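Local coordinates for protein N-acetylglucosamine 2-epimerase (Xylella fastidiosa, PDB 3GT5) that probably isomerises a sugar, perhaps by epimerisation at carbon 2, as a member of the N-acylglucosamine 2-epimerase family, at residues K255-L258 / I259-R262; V270-A273 / R274-D278; L316-A319 / A320-T324; E385-N388 / V389-T392. All coordinates share one frame; numbering follows the deposited sequence.

Interaction 1 of 4, residues K255-L258 / I259-R262; sequences KLLL and ILDR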
ATOM      1  N   LYS A 255       9.759   3.422   5.276  1.00 16.41           N
ATOM      2  CA  LYS A 255      10.156   2.423   4.279  1.00 16.31           C
ATOM      3  C   LYS A 255      10.410   3.059   2.907  1.00 14.81           C
ATOM      4  O   LYS A 255      11.441   2.797   2.257  1.00 16.13           O
ATOM      5  CB  LYS A 255       9.083   1.348   4.191  1.00 16.78           C
ATOM      6  CG  LYS A 255       9.399   0.164   3.249  1.00 18.81           C
ATOM      7  CD  LYS A 255       8.157  -0.605   2.795  1.00 22.49           C
ATOM      8  CE  LYS A 255       7.324   0.180   1.828  1.00 22.70           C
ATOM      9  NZ  LYS A 255       6.040  -0.437   1.661  1.00 26.24           N
ATOM     10  N   LEU A 256       9.477   3.884   2.453  1.00 14.53           N
ATOM     11  CA  LEU A 256       9.649   4.538   1.157  1.00 15.59           C
ATOM     12  C   LEU A 256      10.884   5.439   1.121  1.00 15.64           C
ATOM     13  O   LEU A 256      11.602   5.484   0.098  1.00 15.71           O
ATOM     14  CB  LEU A 256       8.402   5.335   0.779  1.00 15.96           C
ATOM     15  CG  LEU A 256       7.133   4.539   0.540  1.00 16.59           C
ATOM     16  CD1 LEU A 256       6.018   5.568   0.290  1.00 18.11           C
ATOM     17  CD2 LEU A 256       7.215   3.469  -0.638  1.00 17.87           C
ATOM     18  N   LEU A 257      11.167   6.157   2.211  1.00 15.25           N
ATOM     19  CA  LEU A 257      12.373   7.000   2.285  1.00 15.02           C
ATOM     20  C   LEU A 257      13.645   6.145   2.228  1.00 16.17           C
ATOM     21  O   LEU A 257      14.674   6.572   1.654  1.00 16.15           O
ATOM     22  CB  LEU A 257      12.387   7.812   3.583  1.00 14.70           C
ATOM     23  CG  LEU A 257      11.284   8.834   3.734  1.00 15.19           C
ATOM     24  CD1 LEU A 257      11.356   9.537   5.123  1.00 17.44           C
ATOM     25  CD2 LEU A 257      11.332   9.893   2.619  1.00 17.57           C
ATOM     26  N   LEU A 258      13.612   4.957   2.832  1.00 15.95           N
ATOM     27  CA  LEU A 258      14.775   4.057   2.788  1.00 17.75           C
ATOM     28  C   LEU A 258      14.936   3.378   1.399  1.00 17.80           C
ATOM     29  O   LEU A 258      16.054   3.056   0.998  1.00 19.28           O
ATOM     30  CB  LEU A 258      14.736   3.000   3.902  1.00 18.36           C
ATOM     31  CG  LEU A 258      15.385   3.427   5.226  1.00 22.18           C
ATOM     32  CD1 LEU A 258      16.950   3.424   5.201  1.00 25.58           C
ATOM     33  CD2 LEU A 258      14.899   4.756   5.674  1.00 24.46           C
ATOM     34  N   ILE A 259      13.859   3.206   0.679  1.00 17.72           N
ATOM     35  CA  ILE A 259      13.949   2.735  -0.723  1.00 17.41           C
ATOM     36  C   ILE A 259      14.525   3.888  -1.571  1.00 18.58           C
ATOM     37  O   ILE A 259      15.405   3.667  -2.389  1.00 17.74           O
ATOM     38  CB  ILE A 259      12.606   2.272  -1.262  1.00 17.73           C
ATOM     39  CG1 ILE A 259      12.124   1.032  -0.484  1.00 17.92           C
ATOM     40  CG2 ILE A 259      12.726   1.935  -2.783  1.00 17.70           C
ATOM     41  CD1 ILE A 259      10.706   0.607  -0.779  1.00 20.04           C
ATOM     42  N   LEU A 260      14.087   5.116  -1.324  1.00 18.14           N
ATOM     43  CA  LEU A 260      14.670   6.257  -2.039  1.00 18.61           C
ATOM     44  C   LEU A 260      16.164   6.368  -1.787  1.00 19.36           C
ATOM     45  O   LEU A 260      16.931   6.679  -2.707  1.00 19.15           O
ATOM     46  CB  LEU A 260      13.985   7.552  -1.661  1.00 18.55           C
ATOM     47  CG  LEU A 260      12.648   7.778  -2.356  1.00 19.02           C
ATOM     48  CD1 LEU A 260      11.782   8.742  -1.531  1.00 19.38           C
ATOM     49  CD2 LEU A 260      12.844   8.327  -3.795  1.00 21.26           C
ATOM     50  N   ASP A 261      16.581   6.086  -0.546  1.00 19.16           N
ATOM     51  CA  ASP A 261      17.986   6.216  -0.121  1.00 20.99           C
ATOM     52  C   ASP A 261      18.908   5.220  -0.852  1.00 20.82           C
ATOM     53  O   ASP A 261      20.146   5.412  -0.940  1.00 21.36           O
ATOM     54  CB  ASP A 261      18.050   6.021   1.388  1.00 19.95           C
ATOM     55  CG  ASP A 261      19.462   6.001   1.943  1.00 24.63           C
ATOM     56  OD1 ASP A 261      20.074   7.076   2.090  1.00 23.87           O
ATOM     57  OD2 ASP A 261      19.951   4.886   2.288  1.00 28.23           O
ATOM     58  N   ARG A 262      18.326   4.134  -1.290  1.00 21.59           N
ATOM     59  CA  ARG A 262      18.986   3.143  -2.129  1.00 23.65           C
ATOM     60  C   ARG A 262      19.341   3.678  -3.532  1.00 23.55           C
ATOM     61  O   ARG A 262      20.371   3.276  -4.120  1.00 23.60           O
ATOM     62  CB  ARG A 262      18.082   1.910  -2.206  1.00 25.26           C
ATOM     63  CG  ARG A 262      18.722   0.599  -2.481  1.00 29.70           C
ATOM     64  CD  ARG A 262      17.621  -0.481  -2.703  1.00 32.75           C
ATOM     65  NE  ARG A 262      17.003  -0.863  -1.431  1.00 32.71           N
ATOM     66  CZ  ARG A 262      15.790  -1.387  -1.249  1.00 31.36           C
ATOM     67  NH1 ARG A 262      14.952  -1.604  -2.248  1.00 31.38           N
ATOM     68  NH2 ARG A 262      15.410  -1.680  -0.019  1.00 32.29           N
TER
HETATM   69  O   HOH W   1      18.456   2.580   2.304  1.00 28.08           O

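Interaction 2 of 4, residues V270-A273 / R274-D278; sequences VPVA and RSLFD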
ATOM      1  N   VAL A 270      17.301   9.363   5.628  1.00 19.74           N
ATOM      2  CA  VAL A 270      17.392   8.439   6.764  1.00 19.75           C
ATOM      3  C   VAL A 270      16.979   9.119   8.070  1.00 19.87           C
ATOM      4  O   VAL A 270      16.178   8.550   8.778  1.00 19.40           O
ATOM      5  CB  VAL A 270      18.749   7.700   6.842  1.00 22.06           C
ATOM      6  CG1 VAL A 270      18.789   6.774   8.099  1.00 22.34           C
ATOM      7  CG2 VAL A 270      18.993   6.914   5.596  1.00 22.36           C
ATOM      8  N   PRO A 271      17.504  10.322   8.402  1.00 20.02           N
ATOM      9  CA  PRO A 271      17.090  10.942   9.658  1.00 20.09           C
ATOM     10  C   PRO A 271      15.568  11.196   9.715  1.00 18.65           C
ATOM     11  O   PRO A 271      14.925  11.060  10.789  1.00 19.63           O
ATOM     12  CB  PRO A 271      17.855  12.278   9.687  1.00 20.32           C
ATOM     13  CG  PRO A 271      18.950  12.128   8.745  1.00 22.55           C
ATOM     14  CD  PRO A 271      18.639  11.042   7.774  1.00 21.21           C
ATOM     15  N   VAL A 272      14.984  11.584   8.585  1.00 18.80           N
ATOM     16  CA  VAL A 272      13.519  11.773   8.552  1.00 17.72           C
ATOM     17  C   VAL A 272      12.791  10.442   8.776  1.00 18.87           C
ATOM     18  O   VAL A 272      11.852  10.369   9.584  1.00 18.81           O
ATOM     19  CB  VAL A 272      13.051  12.490   7.280  1.00 18.67           C
ATOM     20  CG1 VAL A 272      11.524  12.457   7.139  1.00 16.06           C
ATOM     21  CG2 VAL A 272      13.536  13.930   7.241  1.00 19.84           C
ATOM     22  N   ALA A 273      13.249   9.386   8.088  1.00 19.13           N
ATOM     23  CA  ALA A 273      12.719   8.016   8.277  1.00 18.97           C
ATOM     24  C   ALA A 273      12.759   7.590   9.751  1.00 19.48           C
ATOM     25  O   ALA A 273      11.770   7.075  10.267  1.00 18.11           O
ATOM     26  CB  ALA A 273      13.520   6.995   7.424  1.00 18.03           C
ATOM     27  N   ARG A 274      13.908   7.800  10.396  1.00 18.79           N
ATOM     28  CA  ARG A 274      14.073   7.418  11.829  1.00 20.30           C
ATOM     29  C   ARG A 274      13.105   8.212  12.720  1.00 20.51           C
ATOM     30  O   ARG A 274      12.481   7.652  13.624  1.00 21.33           O
ATOM     31  CB  ARG A 274      15.531   7.617  12.286  1.00 21.23           C
ATOM     32  CG  ARG A 274      16.514   6.711  11.563  1.00 22.33           C
ATOM     33  CD  ARG A 274      17.897   6.754  12.187  1.00 28.18           C
ATOM     34  NE  ARG A 274      17.835   6.217  13.548  1.00 30.07           N
ATOM     35  CZ  ARG A 274      18.881   5.761  14.243  1.00 30.90           C
ATOM     36  NH1 ARG A 274      20.096   5.777  13.712  1.00 30.40           N
ATOM     37  NH2 ARG A 274      18.691   5.303  15.482  1.00 29.84           N
ATOM     38  N   SER A 275      12.938   9.502  12.443  1.00 20.46           N
ATOM     39  CA  SER A 275      12.027  10.352  13.244  1.00 21.49           C
ATOM     40  C   SER A 275      10.577   9.858  13.121  1.00 21.88           C
ATOM     41  O   SER A 275       9.830   9.814  14.117  1.00 21.34           O
ATOM     42  CB  SER A 275      12.144  11.851  12.872  1.00 21.90           C
ATOM     43  OG  SER A 275      11.477  12.183  11.627  1.00 25.02           O
ATOM     44  N   LEU A 276      10.170   9.489  11.902  1.00 18.92           N
ATOM     45  CA  LEU A 276       8.806   9.034  11.686  1.00 18.99           C
ATOM     46  C   LEU A 276       8.546   7.688  12.383  1.00 19.53           C
ATOM     47  O   LEU A 276       7.506   7.481  13.062  1.00 18.52           O
ATOM     48  CB  LEU A 276       8.520   8.873  10.188  1.00 18.36           C
ATOM     49  CG  LEU A 276       8.473  10.218   9.424  1.00 17.25           C
ATOM     50  CD1 LEU A 276       8.308  10.023   7.892  1.00 18.52           C
ATOM     51  CD2 LEU A 276       7.348  11.158   9.966  1.00 20.58           C
ATOM     52  N   PHE A 277       9.480   6.770  12.175  1.00 18.99           N
ATOM     53  CA  PHE A 277       9.318   5.412  12.698  1.00 18.47           C
ATOM     54  C   PHE A 277       9.335   5.443  14.257  1.00 18.95           C
ATOM     55  O   PHE A 277       8.436   4.872  14.890  1.00 19.10           O
ATOM     56  CB  PHE A 277      10.398   4.496  12.173  1.00 19.05           C
ATOM     57  CG  PHE A 277      10.311   3.080  12.713  1.00 18.09           C
ATOM     58  CD1 PHE A 277       9.736   2.091  11.956  1.00 19.04           C
ATOM     59  CD2 PHE A 277      10.792   2.753  13.969  1.00 18.57           C
ATOM     60  CE1 PHE A 277       9.619   0.788  12.406  1.00 19.38           C
ATOM     61  CE2 PHE A 277      10.683   1.430  14.439  1.00 17.87           C
ATOM     62  CZ  PHE A 277      10.100   0.459  13.651  1.00 18.33           C
ATOM     63  N   ASP A 278      10.313   6.130  14.837  1.00 20.17           N
ATOM     64  CA  ASP A 278      10.575   6.061  16.299  1.00 20.98           C
ATOM     65  C   ASP A 278       9.376   6.617  17.036  1.00 20.95           C
ATOM     66  O   ASP A 278       8.889   6.004  17.982  1.00 20.70           O
ATOM     67  CB  ASP A 278      11.838   6.842  16.718  1.00 22.62           C
ATOM     68  CG  ASP A 278      13.152   6.262  16.144  1.00 23.95           C
ATOM     69  OD1 ASP A 278      13.180   5.164  15.524  1.00 24.52           O
ATOM     70  OD2 ASP A 278      14.180   6.969  16.296  1.00 25.71           O
TER

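Interaction 3 of 4, residues L316-A319 / A320-T324; sequences LAAA and ALLAT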
ATOM      1  N   LEU A 316       7.108  -3.628  10.047  1.00 16.72           N
ATOM      2  CA  LEU A 316       8.241  -4.572  10.051  1.00 16.73           C
ATOM      3  C   LEU A 316       9.113  -4.406   8.820  1.00 16.61           C
ATOM      4  O   LEU A 316      10.312  -4.592   8.897  1.00 18.05           O
ATOM      5  CB  LEU A 316       7.777  -6.038  10.290  1.00 18.58           C
ATOM      6  CG  LEU A 316       6.892  -6.712   9.292  1.00 18.04           C
ATOM      7  CD1 LEU A 316       7.695  -7.304   8.162  1.00 18.89           C
ATOM      8  CD2 LEU A 316       5.942  -7.816   9.929  1.00 16.75           C
ATOM      9  N   ALA A 317       8.543  -3.994   7.684  1.00 17.16           N
ATOM     10  CA  ALA A 317       9.360  -3.767   6.490  1.00 16.13           C
ATOM     11  C   ALA A 317      10.257  -2.557   6.726  1.00 16.21           C
ATOM     12  O   ALA A 317      11.487  -2.611   6.469  1.00 15.85           O
ATOM     13  CB  ALA A 317       8.445  -3.575   5.238  1.00 16.57           C
ATOM     14  N   ALA A 318       9.680  -1.476   7.272  1.00 15.79           N
ATOM     15  CA  ALA A 318      10.448  -0.304   7.653  1.00 16.47           C
ATOM     16  C   ALA A 318      11.571  -0.649   8.664  1.00 17.17           C
ATOM     17  O   ALA A 318      12.667  -0.203   8.496  1.00 15.99           O
ATOM     18  CB  ALA A 318       9.522   0.784   8.217  1.00 16.39           C
ATOM     19  N   ALA A 319      11.261  -1.461   9.681  1.00 16.56           N
ATOM     20  CA  ALA A 319      12.239  -1.826  10.722  1.00 18.09           C
ATOM     21  C   ALA A 319      13.421  -2.564  10.119  1.00 18.28           C
ATOM     22  O   ALA A 319      14.551  -2.263  10.459  1.00 19.37           O
ATOM     23  CB  ALA A 319      11.563  -2.651  11.828  1.00 18.44           C
ATOM     24  N   ALA A 320      13.179  -3.473   9.198  1.00 17.99           N
ATOM     25  CA  ALA A 320      14.256  -4.210   8.527  1.00 19.11           C
ATOM     26  C   ALA A 320      15.159  -3.251   7.708  1.00 19.64           C
ATOM     27  O   ALA A 320      16.410  -3.334   7.774  1.00 19.03           O
ATOM     28  CB  ALA A 320      13.650  -5.384   7.641  1.00 18.62           C
ATOM     29  N   LEU A 321      14.536  -2.359   6.913  1.00 19.73           N
ATOM     30  CA  LEU A 321      15.315  -1.378   6.150  1.00 19.38           C
ATOM     31  C   LEU A 321      16.144  -0.420   7.062  1.00 19.88           C
ATOM     32  O   LEU A 321      17.300  -0.150   6.766  1.00 20.00           O
ATOM     33  CB  LEU A 321      14.444  -0.620   5.137  1.00 19.76           C
ATOM     34  CG  LEU A 321      13.793  -1.426   3.997  1.00 22.60           C
ATOM     35  CD1 LEU A 321      13.200  -0.527   2.912  1.00 23.34           C
ATOM     36  CD2 LEU A 321      14.750  -2.339   3.382  1.00 24.79           C
ATOM     37  N   LEU A 322      15.554   0.041   8.166  1.00 18.38           N
ATOM     38  CA  LEU A 322      16.206   0.943   9.108  1.00 20.24           C
ATOM     39  C   LEU A 322      17.353   0.228   9.790  1.00 20.48           C
ATOM     40  O   LEU A 322      18.416   0.808   9.919  1.00 21.57           O
ATOM     41  CB  LEU A 322      15.225   1.434  10.157  1.00 20.57           C
ATOM     42  CG  LEU A 322      14.280   2.506   9.589  1.00 21.24           C
ATOM     43  CD1 LEU A 322      12.976   2.629  10.382  1.00 20.16           C
ATOM     44  CD2 LEU A 322      15.058   3.828   9.572  1.00 22.40           C
ATOM     45  N   ALA A 323      17.126  -1.014  10.191  1.00 20.59           N
ATOM     46  CA  ALA A 323      18.183  -1.855  10.804  1.00 21.98           C
ATOM     47  C   ALA A 323      19.384  -2.033   9.885  1.00 23.11           C
ATOM     48  O   ALA A 323      20.548  -1.896  10.339  1.00 25.71           O
ATOM     49  CB  ALA A 323      17.615  -3.236  11.247  1.00 20.76           C
ATOM     50  N   THR A 324      19.147  -2.324   8.609  1.00 23.95           N
ATOM     51  CA  THR A 324      20.222  -2.630   7.676  1.00 25.97           C
ATOM     52  C   THR A 324      21.022  -1.383   7.318  1.00 26.24           C
ATOM     53  O   THR A 324      22.248  -1.413   7.275  1.00 26.35           O
ATOM     54  CB  THR A 324      19.681  -3.285   6.394  1.00 25.44           C
ATOM     55  OG1 THR A 324      18.912  -4.437   6.756  1.00 28.06           O
ATOM     56  CG2 THR A 324      20.860  -3.727   5.502  1.00 27.75           C
TER

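Interaction 4 of 4, residues E385-N388 / V389-T392; sequences EVLN and VVWT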
ATOM      1  N   GLU A 385       9.956  -6.906   0.189  1.00 18.62           N
ATOM      2  CA  GLU A 385      10.863  -5.821   0.510  1.00 20.10           C
ATOM      3  C   GLU A 385      11.987  -6.294   1.456  1.00 19.36           C
ATOM      4  O   GLU A 385      13.129  -5.950   1.239  1.00 20.40           O
ATOM      5  CB  GLU A 385      10.153  -4.599   1.129  1.00 20.07           C
ATOM      6  CG  GLU A 385      11.053  -3.331   1.149  1.00 23.08           C
ATOM      7  CD  GLU A 385      11.653  -3.029  -0.230  1.00 29.37           C
ATOM      8  OE1 GLU A 385      10.876  -2.916  -1.240  1.00 29.50           O
ATOM      9  OE2 GLU A 385      12.919  -2.967  -0.304  1.00 29.92           O
ATOM     10  N   VAL A 386      11.662  -7.088   2.473  1.00 19.22           N
ATOM     11  CA  VAL A 386      12.699  -7.567   3.392  1.00 18.73           C
ATOM     12  C   VAL A 386      13.665  -8.464   2.643  1.00 20.03           C
ATOM     13  O   VAL A 386      14.875  -8.428   2.938  1.00 20.38           O
ATOM     14  CB  VAL A 386      12.148  -8.272   4.617  1.00 19.67           C
ATOM     15  CG1 VAL A 386      13.307  -8.693   5.577  1.00 17.19           C
ATOM     16  CG2 VAL A 386      11.142  -7.347   5.337  1.00 19.99           C
ATOM     17  N   LEU A 387      13.169  -9.197   1.644  1.00 19.93           N
ATOM     18  CA  LEU A 387      14.041 -10.034   0.814  1.00 22.03           C
ATOM     19  C   LEU A 387      15.108  -9.221   0.051  1.00 23.53           C
ATOM     20  O   LEU A 387      16.143  -9.775  -0.306  1.00 24.40           O
ATOM     21  CB  LEU A 387      13.267 -10.903  -0.174  1.00 21.37           C
ATOM     22  CG  LEU A 387      12.596 -12.103   0.538  1.00 21.78           C
ATOM     23  CD1 LEU A 387      11.523 -12.742  -0.328  1.00 24.35           C
ATOM     24  CD2 LEU A 387      13.654 -13.138   1.112  1.00 19.53           C
ATOM     25  N   ASN A 388      14.870  -7.938  -0.177  1.00 24.45           N
ATOM     26  CA  ASN A 388      15.895  -7.067  -0.765  1.00 25.75           C
ATOM     27  C   ASN A 388      17.098  -6.751   0.128  1.00 27.07           C
ATOM     28  O   ASN A 388      18.101  -6.240  -0.375  1.00 28.57           O
ATOM     29  CB  ASN A 388      15.275  -5.735  -1.212  1.00 26.26           C
ATOM     30  CG  ASN A 388      14.404  -5.861  -2.432  1.00 28.41           C
ATOM     31  OD1 ASN A 388      14.585  -6.765  -3.246  1.00 32.52           O
ATOM     32  ND2 ASN A 388      13.431  -4.947  -2.570  1.00 28.79           N
ATOM     33  N   VAL A 389      17.025  -7.010   1.432  1.00 26.99           N
ATOM     34  CA  VAL A 389      18.127  -6.678   2.329  1.00 27.87           C
ATOM     35  C   VAL A 389      18.672  -7.875   3.085  1.00 27.38           C
ATOM     36  O   VAL A 389      19.507  -7.698   3.941  1.00 28.93           O
ATOM     37  CB  VAL A 389      17.750  -5.560   3.362  1.00 28.09           C
ATOM     38  CG1 VAL A 389      17.320  -4.276   2.642  1.00 29.22           C
ATOM     39  CG2 VAL A 389      16.646  -6.035   4.345  1.00 28.09           C
ATOM     40  N   VAL A 390      18.194  -9.082   2.818  1.00 26.77           N
ATOM     41  CA  VAL A 390      18.749 -10.273   3.461  1.00 26.37           C
ATOM     42  C   VAL A 390      19.298 -11.230   2.397  1.00 26.95           C
ATOM     43  O   VAL A 390      19.044 -11.059   1.198  1.00 26.48           O
ATOM     44  CB  VAL A 390      17.721 -10.988   4.397  1.00 26.41           C
ATOM     45  CG1 VAL A 390      17.217 -10.011   5.434  1.00 24.99           C
ATOM     46  CG2 VAL A 390      16.606 -11.621   3.609  1.00 25.60           C
ATOM     47  N   TRP A 391      20.100 -12.196   2.833  1.00 27.28           N
ATOM     48  CA  TRP A 391      20.699 -13.157   1.936  1.00 29.15           C
ATOM     49  C   TRP A 391      19.593 -14.083   1.475  1.00 31.04           C
ATOM     50  O   TRP A 391      18.849 -14.588   2.320  1.00 31.01           O
ATOM     51  CB  TRP A 391      21.751 -14.005   2.648  1.00 28.63           C
ATOM     52  CG  TRP A 391      22.121 -15.232   1.897  1.00 28.62           C
ATOM     53  CD1 TRP A 391      21.704 -16.524   2.152  1.00 31.02           C
ATOM     54  CD2 TRP A 391      22.993 -15.311   0.768  1.00 27.89           C
ATOM     55  NE1 TRP A 391      22.273 -17.388   1.254  1.00 30.41           N
ATOM     56  CE2 TRP A 391      23.063 -16.672   0.388  1.00 30.15           C
ATOM     57  CE3 TRP A 391      23.723 -14.361   0.034  1.00 30.00           C
ATOM     58  CZ2 TRP A 391      23.824 -17.107  -0.714  1.00 32.34           C
ATOM     59  CZ3 TRP A 391      24.477 -14.794  -1.053  1.00 29.78           C
ATOM     60  CH2 TRP A 391      24.527 -16.161  -1.410  1.00 29.95           C
ATOM     61  N   THR A 392      19.509 -14.322   0.160  1.00 33.26           N
ATOM     62  CA  THR A 392      18.486 -15.218  -0.388  1.00 35.09           C
ATOM     63  C   THR A 392      19.107 -16.413  -1.121  1.00 36.20           C
ATOM     64  O   THR A 392      19.812 -16.240  -2.129  1.00 37.49           O
ATOM     65  CB  THR A 392      17.537 -14.437  -1.307  1.00 36.03           C
ATOM     66  OG1 THR A 392      18.303 -13.847  -2.361  1.00 38.67           O
ATOM     67  CG2 THR A 392      16.854 -13.312  -0.555  1.00 34.78           C
TER

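Interaction 1 of 4, residues K255-L258 / I259-R262
With chi1 at -65°, I259 places CG1 beside its own backbone N and aims this branch back along the helix, where CG1 lies 3.3 Å from K255 O, the carbonyl that accepts I259 N. D261 turns differently: its CG stands opposite its backbone N (chi1 175°), which brings the carboxylate alongside L258, one turn earlier. A water bridges them, donating to L258 O at 2.8 Å and to D261 OD2 at 2.7 Å. This matters because the backbone bond from R262 N to L258 O is weak at 3.4 Å, and the water gives that carbonyl a shorter second partner. The turns before it are firmer, with L260 N 2.9 Å from L256 O. On another flank, L257 CD2 and L260 CD1 meet at 4.3 Å, a loose methyl contact, and both leucines continue onto A202 of helix 192-211. Branched aliphatic residues suit these flanks, since neighbouring helices cover them on several sides. The charged ends reach outside the segments: K255 NZ pairs with E314, D261 OD2 with R325 and R262 NH2 with E385. A helix buried on several flanks, with its charged ends reaching out to helices 309-326 and 377-387, is consistent with the alpha/alpha barrel of this epimerase family.

Interaction 2 of 4, residues V270-A273 / R274-D278
One turn of helix 269-284, an element of the family's alpha/alpha barrel, is braced by S275, whose hydroxyl folds back onto V272. S275 OG sits between its backbone N and carbonyl carbon (chi1 76°), a position from which it donates to V272 O at 2.8 Å. That oxygen also takes the routine helical bond from L276 N, 3.0 Å away, while S275 OG comes in from the side, with a C=O...OG angle of 123°. Serine is small enough for this return. The side chains of V272 and L276 run side by side and point the same way, with V272 CG1 4.1 Å from L276 CD1; both pack on T206 of helix 192-211. Across V270, the aliphatic part of R274 passes at a slant, its CG 4.1 Å from V270 CG1, and packs also on L322 of helix 309-326. A bend at chi3 (64°) then helps steer the guanidinium toward helix 329-346, where R274 NE bonds to Y331 OH. F277 takes its ring to the same region and meets Y331 and W334 edge-to-face. V272 and L276 offer methyls to one flank, while V272 O, gripped by two donors, keeps the serine hydroxyl bonded within its own helix.

Interaction 3 of 4, residues L316-A319 / A320-T324
L322 lies back against A318, its isobutyl group drawn over the carbonyl one turn earlier. The first torsion (chi1 -76°) keeps CG beside the backbone N, leaving L322 CG 3.3 Å and L322 CD1 3.4 Å from A318 O. The same oxygen receives L322 N at 2.9 Å, nearly head-on, so the isobutyl group lies over one face of an oxygen already bonded to L322 N. CD1 only just reaches the A318 methyl, 4.5 Å from its CB. L321 leans back likewise, on a different flank, its CG 3.6 Å from A317 O, and goes on to pack against K255, L258 and R262 of helix 247-263. Next round, A323 CB stands 3.3 Å from A319 O and offers no more than a methyl. T324 closes the segment by using its hydroxyl on its own helix: OG1 donates to A320 O at 2.9 Å, on the opposite face of that carbonyl from T324 N. This gives the exposed threonine hydroxyl a partner in its own helix. The short alanine side chains suit a helix hemmed in by others: A318 and A319 meet F277, A320 meets V386, and A323 meets W332. Such close packing between neighbouring helices is characteristic of the alpha/alpha barrel.

Interaction 4 of 4, residues E385-N388 / V389-T392
The V386 carbonyl is met on one face by V389 N, which lies 3.0 Å from V386 O and 52° out of the carbonyl plane, while V389 CG2 comes within 3.3 Å of the same oxygen. V390 CG2 lies over the other face, 3.7 Å from V386 O. The N388 amide points its ND2 at E385 OE2 (3.1 Å), a nearly straight bond that leaves in the amide's own plane but arrives above the carboxylate plane. Asparagine is short enough for this return to its own turn. E385 OE2 also forms a salt bridge with R262 NH2 of helix 247-263, so one carboxylate oxygen serves two donors, and the arginine would probably stabilise its negative charge. The valines add apolar contacts: the side chain of V390 crosses that of V386 at a slant, with CG1 to CG1 4.1 Å between V390 and V386. L387 reaches further along the chain, where its CD2 touches T392 CG2 at 3.6 Å. That T392 methyl is also 3.6 Å from L387 O. L387 and T392 both rest on A8 of helix 8-22, and V386 on L11. V389 N to V386 O and N388 N to E385 O (3.0 Å) each span three residues, a tightened turn typical of a helix C-terminal region, after which V390 and T392 fold back over the last turn.

In the fold
All four contacts are local and lie in series along the chain; each stays within one helix or its exit, so no long loop is closed and none nest or cross. Interaction 1, on helix 247-263, is followed by interaction 2 on helix 269-284; the two pack through leucines against A273. Interaction 3, on helix 309-326, borders all the others: F277 and R274 come from interaction 2, K255, L258 and R262 from interaction 1, and V386 and V389 from interaction 4. Near the C terminus, interaction 4 joins interaction 1 by a salt bridge but does not touch interaction 2, about 11 Å away at the nearest atoms. Together they involve four barrel helices, helix 309-326 touching the other three.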